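Local structure of PpBBE-like 1 D396N (Physcomitrella patens subsp. patens, 6EO5) at residues N41-Y46 and S82-S87; T327-K332 and V396-N401; T113-A118 and Q210-V215. The protein oxidises cellobiose as a flavin-dependent berberine bridge enzyme homologue, carrying a bi-covalently attached FAD. All blocks are in the same frame, centred on the assembly; numbering follows the deposited sequence.

Contact 1 of 3, residues N41-Y46 and S82-S87; sequences NLRERY and SYEDYS. With FAD (flavin-adenine dinucleotide), chain C.
R43 and E84 meet through a salt bridge where an Asx-turn loop, 41-46, packs against the type I beta turn S82-D85 of the FAD-binding domain. R43 NH2 lies 2.7 Å from E84 OE1, in the guanidinium plane but above that of the carboxylate, the two planes standing 83° apart. A bend at chi3 (60°) in the R43 chain lets the same group also hold E44, with R43 NH1 3.0 Å from E44 OE2, so one arginine ties both segments into a salt-bridge network that E84 OE2 extends to K332. N41 has its CG anti to the backbone N (chi1 -159°), which sets ND2 2.8 Å from Y83 O, while OD1 turns back to accept from R43 N and closes the Asx turn. D85 points into the loop: its OD2 accepts from E44 N at 3.1 Å, and its CB packs on Y46 CE2, the ring and carboxylate planes being nearly perpendicular. Water 2 bridges R43 NH2 and Y83 O. S82, Y83, Y86 and S87 of this segment line the cofactor pocket. Y83 sends its ring toward the flavin, CE1 lying 3.8 Å from FAD C9, and its hydroxyl bonds Q394. The diphosphate is held by S82 and S87, FAD O1A accepting from S82 N at 3.0 Å and from S87 OG at 2.6 Å.

Contact 2 of 3, residues T327-K332 and V396-N401; sequences TTNTFK and VASWSN
The W399 indole carries T330 CG2 over one face, a CH-pi contact with CG2 3.9 Å from the centroid of the five-membered ring and 27° off its normal; F331 N lies above that same face, offset toward the rim. The indole and the F331 ring flank an antiparallel bridge between edge strand 331-338 of the seven-stranded sheet and strand 391-398. R43 and, from helix 405-420, A405 and Q408 also touch the indole. The F331 ring meets V396 CG1 obliquely, its CD2 4.0 Å away, and packs edge-to-face with Y83. K332 and A397 form a hydrogen-bonded pair, in which K332 N to A397 O and A397 N to K332 O are both 3.0 Å, and F331 and S398 the adjoining non-hydrogen-bonded pair. W399 N adds a bond to T330 O just past the strand end. A chi1 of 57° puts the W399 CG between its backbone N and carbonyl carbon, which brings the six-membered part of the indole beside the opposing backbone, with CZ3 3.5 Å from K332 N. The sheet's alternation separates F331 and S398 from K332 and A397, both of which touch I412 of the helix; K332 NZ is paired with D433. At the incoming loop, N329 ND2 donates to S398 OG at 2.9 Å and 159°, with the oxygen close to the amide plane.

Contact 3 of 3, residues T113-A118 and Q210-V215; sequences TAVVGA and QFTFRV
V116 and F211 form a hydrogen-bonded pair in an antiparallel two-strand contact, joining strand 113-117 to strand 207-217 within the six-stranded antiparallel sheet of the FAD-binding region. The local strand directions are 156° apart and the axes approach to 4.5 Å. Two hydrogen-bonded pairs, A114 with F213 and V116 with F211, alternate with three non-hydrogen-bonded ones, T113 with R214, V115 with T212 and G117 with Q210. Four backbone bonds result, and the two of the V116 pair are nearly straight, F211 N to V116 O at 174°.

The two faces differ sharply. On the buried one stand A114, V116, F211 and F213, which continue into apolar surroundings: both phenylalanines reach A151 of helix 147-153, and F213 also touches I147. V116 comes at the edge of the F213 ring, CG2 lying 3.7 Å from CD2, with CB near the ring plane. At one end V215 CG1 packs on A114 CB at 3.8 Å; at the other A118 CB touches F211 CE2 and also FAD, and that end borders the cofactor pocket.

The other face carries T113, V115, Q210, T212 and R214, all partly exposed, and in place of continuous apolar packing it has scattered contacts in which polar groups take part. V115 CG2 stays 4.0 Å from T212 OG1. R214 has its CG anti to N (chi1 173°), then bends at chi2 and chi3, folding its guanidinium back to T113, where NH1 sits 3.4 Å from T113 CG2. At G117 the two backbones come close, its CA 4.2 Å from Q210 CA. Q210 OE1 bonds Q104, and the Q210 side chain crosses V115 at a slant, OE1 3.4 Å from V115 CG1.

Contacts 1 and 2 form one continuous region, their centres about 11 Å apart: L42 N lies 2.9 Å from N329 O, a probable hydrogen bond, and the loop of contact 1 thereby docks on the loop leading into the edge strand of contact 2. Contact 3 stands apart, about 27 Å from contact 1 and about 32 Å from contact 2 between centres, and lies across the chain's centre from contact 2. Contacts 1 and 2 are buried, whereas contact 3 is buried on one face only. Chemistry follows: loop against turn is held by charge and side-chain-to-backbone bonds, while the two strand pairs rely on backbone bonding, with an indole in contact 2 and phenylalanines in contact 3.

Contact 1 of 3, residues N41-Y46 and S82-S87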
loop_
_atom_site.group_PDB
_atom_site.type_symbol
_atom_site.label_atom_id
_atom_site.label_comp_id
_atom_site.label_asym_id
_atom_site.label_seq_id
_atom_site.Cartn_x
_atom_site.Cartn_y
_atom_site.Cartn_z
ATOM N N ASN A 41 0.346 6.084 11.615
ATOM C CA ASN A 41 0.707 7.493 11.692
ATOM C C ASN A 41 -0.006 8.087 12.898
ATOM O O ASN A 41 -1.232 8.002 12.997
ATOM C CB ASN A 41 0.331 8.230 10.408
ATOM C CG ASN A 41 1.108 9.526 10.221
ATOM O OD1 ASN A 41 1.750 10.035 11.148
ATOM N ND2 ASN A 41 1.043 10.076 9.009
ATOM N N LEU A 42 0.755 8.650 13.831
ATOM C CA LEU A 42 0.173 9.264 15.017
ATOM C C LEU A 42 -0.035 10.765 14.851
ATOM O O LEU A 42 -0.346 11.447 15.832
ATOM C CB LEU A 42 1.036 8.988 16.259
ATOM C CG LEU A 42 1.305 7.540 16.710
ATOM C CD1 LEU A 42 2.251 7.537 17.885
ATOM C CD2 LEU A 42 0.038 6.740 17.051
ATOM N N ARG A 43 0.121 11.298 13.635
ATOM C CA ARG A 43 0.037 12.744 13.470
ATOM C C ARG A 43 -1.379 13.253 13.721
ATOM O O ARG A 43 -1.563 14.268 14.400
ATOM C CB ARG A 43 0.520 13.157 12.084
ATOM C CG ARG A 43 0.049 14.560 11.707
ATOM C CD ARG A 43 0.825 15.163 10.581
ATOM N NE ARG A 43 0.741 14.369 9.361
ATOM C CZ ARG A 43 -0.328 14.331 8.571
ATOM N NH1 ARG A 43 -1.407 15.021 8.895
ATOM N NH2 ARG A 43 -0.316 13.593 7.470
ATOM N N GLU A 44 -2.390 12.570 13.196
ATOM C CA GLU A 44 -3.781 13.020 13.316
ATOM C C GLU A 44 -4.541 12.050 14.214
ATOM O O GLU A 44 -5.127 11.079 13.736
ATOM C CB GLU A 44 -4.458 13.109 11.951
ATOM C CG GLU A 44 -3.806 14.054 10.977
ATOM C CD GLU A 44 -3.836 15.477 11.456
ATOM O OE1 GLU A 44 -4.829 15.868 12.115
ATOM O OE2 GLU A 44 -2.862 16.205 11.176
ATOM N N ARG A 45 -4.570 12.334 15.517
ATOM C CA ARG A 45 -5.207 11.423 16.471
ATOM C C ARG A 45 -6.713 11.677 16.511
ATOM O O ARG A 45 -7.279 12.189 17.476
ATOM C CB ARG A 45 -4.573 11.570 17.839
ATOM C CG ARG A 45 -3.159 11.115 17.842
ATOM C CD ARG A 45 -2.435 11.692 19.015
ATOM N NE ARG A 45 -1.553 10.690 19.595
ATOM C CZ ARG A 45 -0.230 10.701 19.491
ATOM N NH1 ARG A 45 0.385 11.685 18.827
ATOM N NH2 ARG A 45 0.472 9.724 20.060
ATOM N N TYR A 46 -7.364 11.288 15.425
ATOM C CA TYR A 46 -8.805 11.439 15.336
ATOM C C TYR A 46 -9.486 10.587 16.396
ATOM O O TYR A 46 -9.069 9.458 16.666
ATOM C CB TYR A 46 -9.299 11.038 13.946
ATOM C CG TYR A 46 -8.790 11.908 12.819
ATOM C CD1 TYR A 46 -9.170 13.242 12.715
ATOM C CD2 TYR A 46 -7.959 11.382 11.831
ATOM C CE1 TYR A 46 -8.711 14.028 11.675
ATOM C CE2 TYR A 46 -7.501 12.158 10.790
ATOM C CZ TYR A 46 -7.871 13.482 10.720
ATOM O OH TYR A 46 -7.418 14.252 9.681
ATOM N N SER A 82 -2.913 3.795 7.118
ATOM C CA SER A 82 -3.222 4.919 6.234
ATOM C C SER A 82 -2.362 6.129 6.558
ATOM O O SER A 82 -2.359 6.612 7.699
ATOM C CB SER A 82 -4.695 5.296 6.343
ATOM O OG SER A 82 -4.904 6.612 5.872
ATOM N N TYR A 83 -1.655 6.637 5.542
ATOM C CA TYR A 83 -0.707 7.724 5.774
ATOM C C TYR A 83 -1.384 8.995 6.258
ATOM O O TYR A 83 -0.716 9.858 6.834
ATOM C CB TYR A 83 0.095 8.017 4.508
ATOM C CG TYR A 83 1.163 6.977 4.189
ATOM C CD1 TYR A 83 1.359 5.859 5.010
ATOM C CD2 TYR A 83 1.970 7.118 3.072
ATOM C CE1 TYR A 83 2.320 4.923 4.720
ATOM C CE2 TYR A 83 2.933 6.194 2.773
ATOM C CZ TYR A 83 3.110 5.101 3.595
ATOM O OH TYR A 83 4.081 4.189 3.270
ATOM N N GLU A 84 -2.691 9.123 6.044
ATOM C CA GLU A 84 -3.458 10.275 6.489
ATOM C C GLU A 84 -4.465 9.921 7.579
ATOM O O GLU A 84 -5.382 10.701 7.843
ATOM C CB GLU A 84 -4.170 10.916 5.299
ATOM C CG GLU A 84 -3.241 11.511 4.257
ATOM C CD GLU A 84 -2.684 12.862 4.665
ATOM O OE1 GLU A 84 -2.445 13.076 5.869
ATOM O OE2 GLU A 84 -2.484 13.719 3.777
ATOM N N ASP A 85 -4.323 8.755 8.208
ATOM C CA ASP A 85 -5.210 8.331 9.291
ATOM C C ASP A 85 -6.666 8.236 8.847
ATOM O O ASP A 85 -7.582 8.442 9.643
ATOM C CB ASP A 85 -5.076 9.248 10.505
ATOM C CG ASP A 85 -3.747 9.080 11.183
ATOM O OD1 ASP A 85 -3.343 7.921 11.388
ATOM O OD2 ASP A 85 -3.081 10.089 11.482
ATOM N N TYR A 86 -6.888 7.873 7.584
ATOM C CA TYR A 86 -8.241 7.800 7.057
ATOM C C TYR A 86 -9.030 6.615 7.604
ATOM O O TYR A 86 -10.257 6.594 7.468
ATOM C CB TYR A 86 -8.208 7.731 5.530
ATOM C CG TYR A 86 -7.860 9.036 4.838
ATOM C CD1 TYR A 86 -8.024 10.268 5.477
ATOM C CD2 TYR A 86 -7.371 9.036 3.538
ATOM C CE1 TYR A 86 -7.710 11.466 4.821
ATOM C CE2 TYR A 86 -7.054 10.212 2.881
ATOM C CZ TYR A 86 -7.227 11.426 3.515
ATOM O OH TYR A 86 -6.911 12.589 2.840
ATOM N N SER A 87 -8.370 5.615 8.187
ATOM C CA SER A 87 -9.120 4.529 8.807
ATOM C C SER A 87 -9.483 4.840 10.256
ATOM O O SER A 87 -10.114 4.007 10.918
ATOM C CB SER A 87 -8.343 3.211 8.705
ATOM O OG SER A 87 -7.054 3.326 9.272
HETATM P PA FAD C . -5.966 1.115 6.648
HETATM O O1A FAD C . -5.567 2.436 7.287
HETATM O O2A FAD C . -6.696 0.221 7.618
HETATM O O5B FAD C . -6.808 1.283 5.282
HETATM C C5B FAD C . -6.489 2.278 4.333
HETATM C C4B FAD C . -7.736 2.725 3.577
HETATM O O4B FAD C . -8.436 1.600 3.079
HETATM C C3B FAD C . -8.706 3.479 4.469
HETATM O O3B FAD C . -9.393 4.426 3.681
HETATM C C2B FAD C . -9.671 2.404 4.894
HETATM O O2B FAD C . -10.921 2.935 5.256
HETATM C C1B FAD C . -9.732 1.525 3.650
HETATM N N9A FAD C . -10.118 0.150 4.039
HETATM C C8A FAD C . -9.513 -0.637 4.991
HETATM N N7A FAD C . -10.170 -1.814 5.067
HETATM C C5A FAD C . -11.190 -1.792 4.183
HETATM C C6A FAD C . -12.166 -2.720 3.869
HETATM N N6A FAD C . -12.188 -3.890 4.498
HETATM N N1A FAD C . -13.103 -2.425 2.903
HETATM C C2A FAD C . -13.071 -1.204 2.270
HETATM N N3A FAD C . -12.102 -0.276 2.588
HETATM C C4A FAD C . -11.176 -0.566 3.534
HETATM N N1 FAD C . 2.478 0.144 0.116
HETATM C C2 FAD C . 2.919 -0.675 -0.930
HETATM O O2 FAD C . 2.334 -0.731 -2.032
HETATM N N3 FAD C . 4.038 -1.466 -0.732
HETATM C C4 FAD C . 4.713 -1.443 0.470
HETATM O O4 FAD C . 5.694 -2.164 0.622
HETATM C C4X FAD C . 4.279 -0.629 1.505
HETATM N N5 FAD C . 4.932 -0.647 2.719
HETATM C C5X FAD C . 4.327 -0.098 3.834
HETATM C C6 FAD C . 4.930 -0.245 5.079
HETATM C C7 FAD C . 4.310 0.181 6.263
HETATM C C7M FAD C . 4.991 -0.013 7.599
HETATM C C8 FAD C . 3.088 0.880 6.158
HETATM C C8M FAD C . 2.415 1.474 7.381
HETATM C C9 FAD C . 2.539 1.100 4.880
HETATM C C9A FAD C . 3.130 0.602 3.706
HETATM N N10 FAD C . 2.628 0.841 2.420
HETATM C C10 FAD C . 3.129 0.138 1.341
HETATM C "C1'" FAD C . 1.372 1.617 2.201
HETATM C "C2'" FAD C . 0.181 0.665 2.272
HETATM O "O2'" FAD C . 0.004 -0.081 1.090
HETATM C "C3'" FAD C . -1.068 1.477 2.529
HETATM O "O3'" FAD C . -0.848 2.154 3.743
HETATM C "C4'" FAD C . -2.286 0.561 2.595
HETATM O "O4'" FAD C . -3.413 1.275 2.127
HETATM C "C5'" FAD C . -2.496 0.038 4.015
HETATM O "O5'" FAD C . -3.682 -0.714 4.164
HETATM P P FAD C . -4.234 -0.986 5.659
HETATM O O1P FAD C . -5.417 -1.923 5.594
HETATM O O2P FAD C . -3.175 -1.462 6.617
HETATM O O3P FAD C . -4.556 0.501 6.181
HETATM O O HOH W 1 -2.280 5.258 10.150
HETATM O O HOH W 2 1.164 11.712 5.783
#

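Contact 2 of 3, residues T327-K332 and V396-N401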
loop_
_atom_site.group_PDB
_atom_site.type_symbol
_atom_site.label_atom_id
_atom_site.label_comp_id
_atom_site.label_asym_id
_atom_site.label_seq_id
_atom_site.Cartn_x
_atom_site.Cartn_y
_atom_site.Cartn_z
ATOM N N THR A 327 4.719 -0.996 14.991
ATOM C CA THR A 327 5.426 0.229 15.330
ATOM C C THR A 327 4.707 1.416 14.709
ATOM O O THR A 327 3.931 1.269 13.760
ATOM C CB THR A 327 6.877 0.181 14.846
ATOM O OG1 THR A 327 6.892 0.071 13.420
ATOM C CG2 THR A 327 7.588 -1.025 15.428
ATOM N N THR A 328 4.966 2.599 15.260
ATOM C CA THR A 328 4.299 3.822 14.836
ATOM C C THR A 328 5.329 4.896 14.502
ATOM O O THR A 328 6.505 4.788 14.850
ATOM C CB THR A 328 3.336 4.329 15.918
ATOM O OG1 THR A 328 4.050 4.506 17.144
ATOM C CG2 THR A 328 2.222 3.331 16.144
ATOM N N ASN A 329 4.865 5.939 13.821
ATOM C CA ASN A 329 5.687 7.073 13.418
ATOM C C ASN A 329 4.780 8.303 13.373
ATOM O O ASN A 329 3.557 8.189 13.484
ATOM C CB ASN A 329 6.359 6.785 12.065
ATOM C CG ASN A 329 7.440 7.798 11.701
ATOM O OD1 ASN A 329 7.933 8.540 12.554
ATOM N ND2 ASN A 329 7.821 7.819 10.423
ATOM N N THR A 330 5.382 9.487 13.236
ATOM C CA THR A 330 4.634 10.730 13.020
ATOM C C THR A 330 5.255 11.469 11.848
ATOM O O THR A 330 6.423 11.868 11.921
ATOM C CB THR A 330 4.629 11.626 14.260
ATOM O OG1 THR A 330 4.034 10.912 15.344
ATOM C CG2 THR A 330 3.824 12.887 13.996
ATOM N N PHE A 331 4.483 11.664 10.778
ATOM C CA PHE A 331 5.115 12.004 9.513
ATOM C C PHE A 331 4.111 12.606 8.550
ATOM O O PHE A 331 2.897 12.448 8.700
ATOM C CB PHE A 331 5.781 10.767 8.874
ATOM C CG PHE A 331 4.819 9.639 8.534
ATOM C CD1 PHE A 331 4.525 8.652 9.464
ATOM C CD2 PHE A 331 4.248 9.543 7.269
ATOM C CE1 PHE A 331 3.654 7.604 9.148
ATOM C CE2 PHE A 331 3.375 8.494 6.940
ATOM C CZ PHE A 331 3.076 7.531 7.882
ATOM N N LYS A 332 4.648 13.301 7.552
ATOM C CA LYS A 332 3.928 13.646 6.336
ATOM C C LYS A 332 4.596 12.920 5.173
ATOM O O LYS A 332 5.827 12.927 5.056
ATOM C CB LYS A 332 3.921 15.156 6.112
ATOM C CG LYS A 332 3.362 15.590 4.769
ATOM C CD LYS A 332 1.880 15.303 4.656
ATOM C CE LYS A 332 1.387 15.688 3.282
ATOM N NZ LYS A 332 -0.003 15.238 3.057
ATOM N N VAL A 396 8.952 10.679 2.558
ATOM C CA VAL A 396 8.498 10.672 3.948
ATOM C C VAL A 396 9.367 11.629 4.758
ATOM O O VAL A 396 10.599 11.561 4.684
ATOM C CB VAL A 396 8.559 9.255 4.558
ATOM C CG1 VAL A 396 8.015 9.260 5.981
ATOM C CG2 VAL A 396 7.811 8.249 3.694
ATOM N N ALA A 397 8.728 12.516 5.533
ATOM C CA ALA A 397 9.413 13.380 6.498
ATOM C C ALA A 397 8.784 13.196 7.871
ATOM O O ALA A 397 7.566 13.332 8.019
ATOM C CB ALA A 397 9.349 14.851 6.094
ATOM N N SER A 398 9.616 12.904 8.869
ATOM C CA SER A 398 9.161 12.503 10.193
ATOM C C SER A 398 9.567 13.530 11.239
ATOM O O SER A 398 10.459 14.358 11.024
ATOM C CB SER A 398 9.733 11.135 10.590
ATOM O OG SER A 398 9.386 10.137 9.648
ATOM N N TRP A 399 8.889 13.465 12.385
ATOM C CA TRP A 399 9.274 14.254 13.544
ATOM C C TRP A 399 8.812 13.546 14.805
ATOM O O TRP A 399 7.896 12.724 14.778
ATOM C CB TRP A 399 8.718 15.683 13.490
ATOM C CG TRP A 399 7.214 15.840 13.371
ATOM C CD1 TRP A 399 6.326 16.087 14.388
ATOM C CD2 TRP A 399 6.435 15.825 12.160
ATOM N NE1 TRP A 399 5.049 16.214 13.887
ATOM C CE2 TRP A 399 5.089 16.059 12.524
ATOM C CE3 TRP A 399 6.746 15.640 10.808
ATOM C CZ2 TRP A 399 4.056 16.105 11.582
ATOM C CZ3 TRP A 399 5.721 15.689 9.878
ATOM C CH2 TRP A 399 4.390 15.918 10.269
ATOM N N SER A 400 9.475 13.877 15.912
ATOM C CA SER A 400 9.134 13.377 17.233
ATOM C C SER A 400 8.688 14.481 18.179
ATOM O O SER A 400 8.327 14.191 19.323
ATOM C CB SER A 400 10.340 12.675 17.854
ATOM O OG SER A 400 11.233 13.671 18.325
ATOM N N ASN A 401 8.747 15.732 17.743
ATOM C CA ASN A 401 8.317 16.887 18.513
ATOM C C ASN A 401 7.514 17.765 17.567
ATOM O O ASN A 401 7.997 18.091 16.478
ATOM C CB ASN A 401 9.535 17.637 19.078
ATOM C CG ASN A 401 9.164 18.870 19.897
ATOM O OD1 ASN A 401 8.068 19.414 19.790
ATOM N ND2 ASN A 401 10.107 19.328 20.709
#

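Contact 3 of 3, residues T113-A118 and Q210-V215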
loop_
_atom_site.group_PDB
_atom_site.type_symbol
_atom_site.label_atom_id
_atom_site.label_comp_id
_atom_site.label_asym_id
_atom_site.label_seq_id
_atom_site.Cartn_x
_atom_site.Cartn_y
_atom_site.Cartn_z
ATOM N N THR A 113 -5.937 -20.291 -6.566
ATOM C CA THR A 113 -6.607 -19.171 -5.925
ATOM C C THR A 113 -6.607 -19.384 -4.417
ATOM O O THR A 113 -6.358 -20.489 -3.924
ATOM C CB THR A 113 -8.054 -18.994 -6.420
ATOM O OG1 THR A 113 -8.901 -19.989 -5.823
ATOM C CG2 THR A 113 -8.121 -19.124 -7.935
ATOM N N ALA A 114 -6.881 -18.304 -3.685
ATOM C CA ALA A 114 -7.022 -18.375 -2.240
ATOM C C ALA A 114 -8.097 -17.390 -1.815
ATOM O O ALA A 114 -8.333 -16.384 -2.490
ATOM C CB ALA A 114 -5.701 -18.079 -1.516
ATOM N N VAL A 115 -8.757 -17.691 -0.698
ATOM C CA VAL A 115 -9.755 -16.807 -0.105
ATOM C C VAL A 115 -9.134 -16.180 1.131
ATOM O O VAL A 115 -8.634 -16.894 2.009
ATOM C CB VAL A 115 -11.047 -17.553 0.250
ATOM C CG1 VAL A 115 -11.967 -16.636 1.040
ATOM C CG2 VAL A 115 -11.729 -18.041 -1.003
ATOM N N VAL A 116 -9.156 -14.850 1.202
ATOM C CA VAL A 116 -8.537 -14.104 2.294
ATOM C C VAL A 116 -9.568 -13.145 2.870
ATOM O O VAL A 116 -10.220 -12.409 2.123
ATOM C CB VAL A 116 -7.283 -13.341 1.822
ATOM C CG1 VAL A 116 -6.614 -12.633 2.973
ATOM C CG2 VAL A 116 -6.316 -14.296 1.170
ATOM N N GLY A 117 -9.726 -13.167 4.193
ATOM C CA GLY A 117 -10.616 -12.225 4.846
ATOM C C GLY A 117 -9.981 -10.855 5.016
ATOM O O GLY A 117 -8.769 -10.723 5.156
ATOM N N ALA A 118 -10.824 -9.818 5.035
ATOM C CA ALA A 118 -10.341 -8.443 4.955
ATOM C C ALA A 118 -9.582 -7.996 6.201
ATOM O O ALA A 118 -9.069 -6.871 6.244
ATOM C CB ALA A 118 -11.503 -7.492 4.688
ATOM N N GLN A 210 -14.305 -10.004 2.262
ATOM C CA GLN A 210 -13.294 -10.982 1.896
ATOM C C GLN A 210 -12.817 -10.756 0.467
ATOM O O GLN A 210 -13.512 -10.164 -0.366
ATOM C CB GLN A 210 -13.803 -12.415 2.074
ATOM C CG GLN A 210 -14.820 -12.885 1.058
ATOM C CD GLN A 210 -14.974 -14.394 1.089
ATOM O OE1 GLN A 210 -14.780 -15.027 2.133
ATOM N NE2 GLN A 210 -15.299 -14.983 -0.060
ATOM N N PHE A 211 -11.603 -11.237 0.210
ATOM C CA PHE A 211 -10.970 -11.225 -1.097
ATOM C C PHE A 211 -10.793 -12.649 -1.614
ATOM O O PHE A 211 -10.614 -13.594 -0.838
ATOM C CB PHE A 211 -9.585 -10.580 -1.036
ATOM C CG PHE A 211 -9.596 -9.119 -0.782
ATOM C CD1 PHE A 211 -9.651 -8.228 -1.841
ATOM C CD2 PHE A 211 -9.509 -8.626 0.507
ATOM C CE1 PHE A 211 -9.648 -6.872 -1.625
ATOM C CE2 PHE A 211 -9.503 -7.256 0.741
ATOM C CZ PHE A 211 -9.573 -6.378 -0.329
ATOM N N THR A 212 -10.800 -12.793 -2.935
ATOM C CA THR A 212 -10.316 -14.003 -3.589
ATOM C C THR A 212 -9.171 -13.613 -4.510
ATOM O O THR A 212 -9.374 -12.842 -5.456
ATOM C CB THR A 212 -11.412 -14.712 -4.384
ATOM O OG1 THR A 212 -12.480 -15.069 -3.504
ATOM C CG2 THR A 212 -10.854 -15.970 -5.003
ATOM N N PHE A 213 -7.981 -14.159 -4.238
ATOM C CA PHE A 213 -6.747 -13.800 -4.926
ATOM C C PHE A 213 -6.278 -14.910 -5.852
ATOM O O PHE A 213 -6.378 -16.093 -5.520
ATOM C CB PHE A 213 -5.624 -13.493 -3.933
ATOM C CG PHE A 213 -5.793 -12.196 -3.212
ATOM C CD1 PHE A 213 -5.608 -10.994 -3.883
ATOM C CD2 PHE A 213 -6.131 -12.171 -1.868
ATOM C CE1 PHE A 213 -5.751 -9.789 -3.232
ATOM C CE2 PHE A 213 -6.277 -10.968 -1.204
ATOM C CZ PHE A 213 -6.087 -9.771 -1.888
ATOM N N ARG A 214 -5.775 -14.513 -7.018
ATOM C CA ARG A 214 -4.891 -15.370 -7.796
ATOM C C ARG A 214 -3.564 -15.489 -7.054
ATOM O O ARG A 214 -3.021 -14.482 -6.587
ATOM C CB ARG A 214 -4.677 -14.783 -9.192
ATOM C CG ARG A 214 -3.651 -15.509 -10.031
ATOM C CD ARG A 214 -4.224 -16.838 -10.535
ATOM N NE ARG A 214 -5.383 -16.625 -11.409
ATOM C CZ ARG A 214 -6.405 -17.470 -11.525
ATOM N NH1 ARG A 214 -6.422 -18.585 -10.802
ATOM N NH2 ARG A 214 -7.414 -17.194 -12.348
ATOM N N VAL A 215 -3.061 -16.714 -6.900
ATOM C CA VAL A 215 -1.815 -16.948 -6.175
ATOM C C VAL A 215 -0.774 -17.496 -7.146
ATOM O O VAL A 215 -1.090 -17.909 -8.261
ATOM C CB VAL A 215 -1.999 -17.874 -4.958
ATOM C CG1 VAL A 215 -2.979 -17.245 -3.967
ATOM C CG2 VAL A 215 -2.450 -19.270 -5.383
#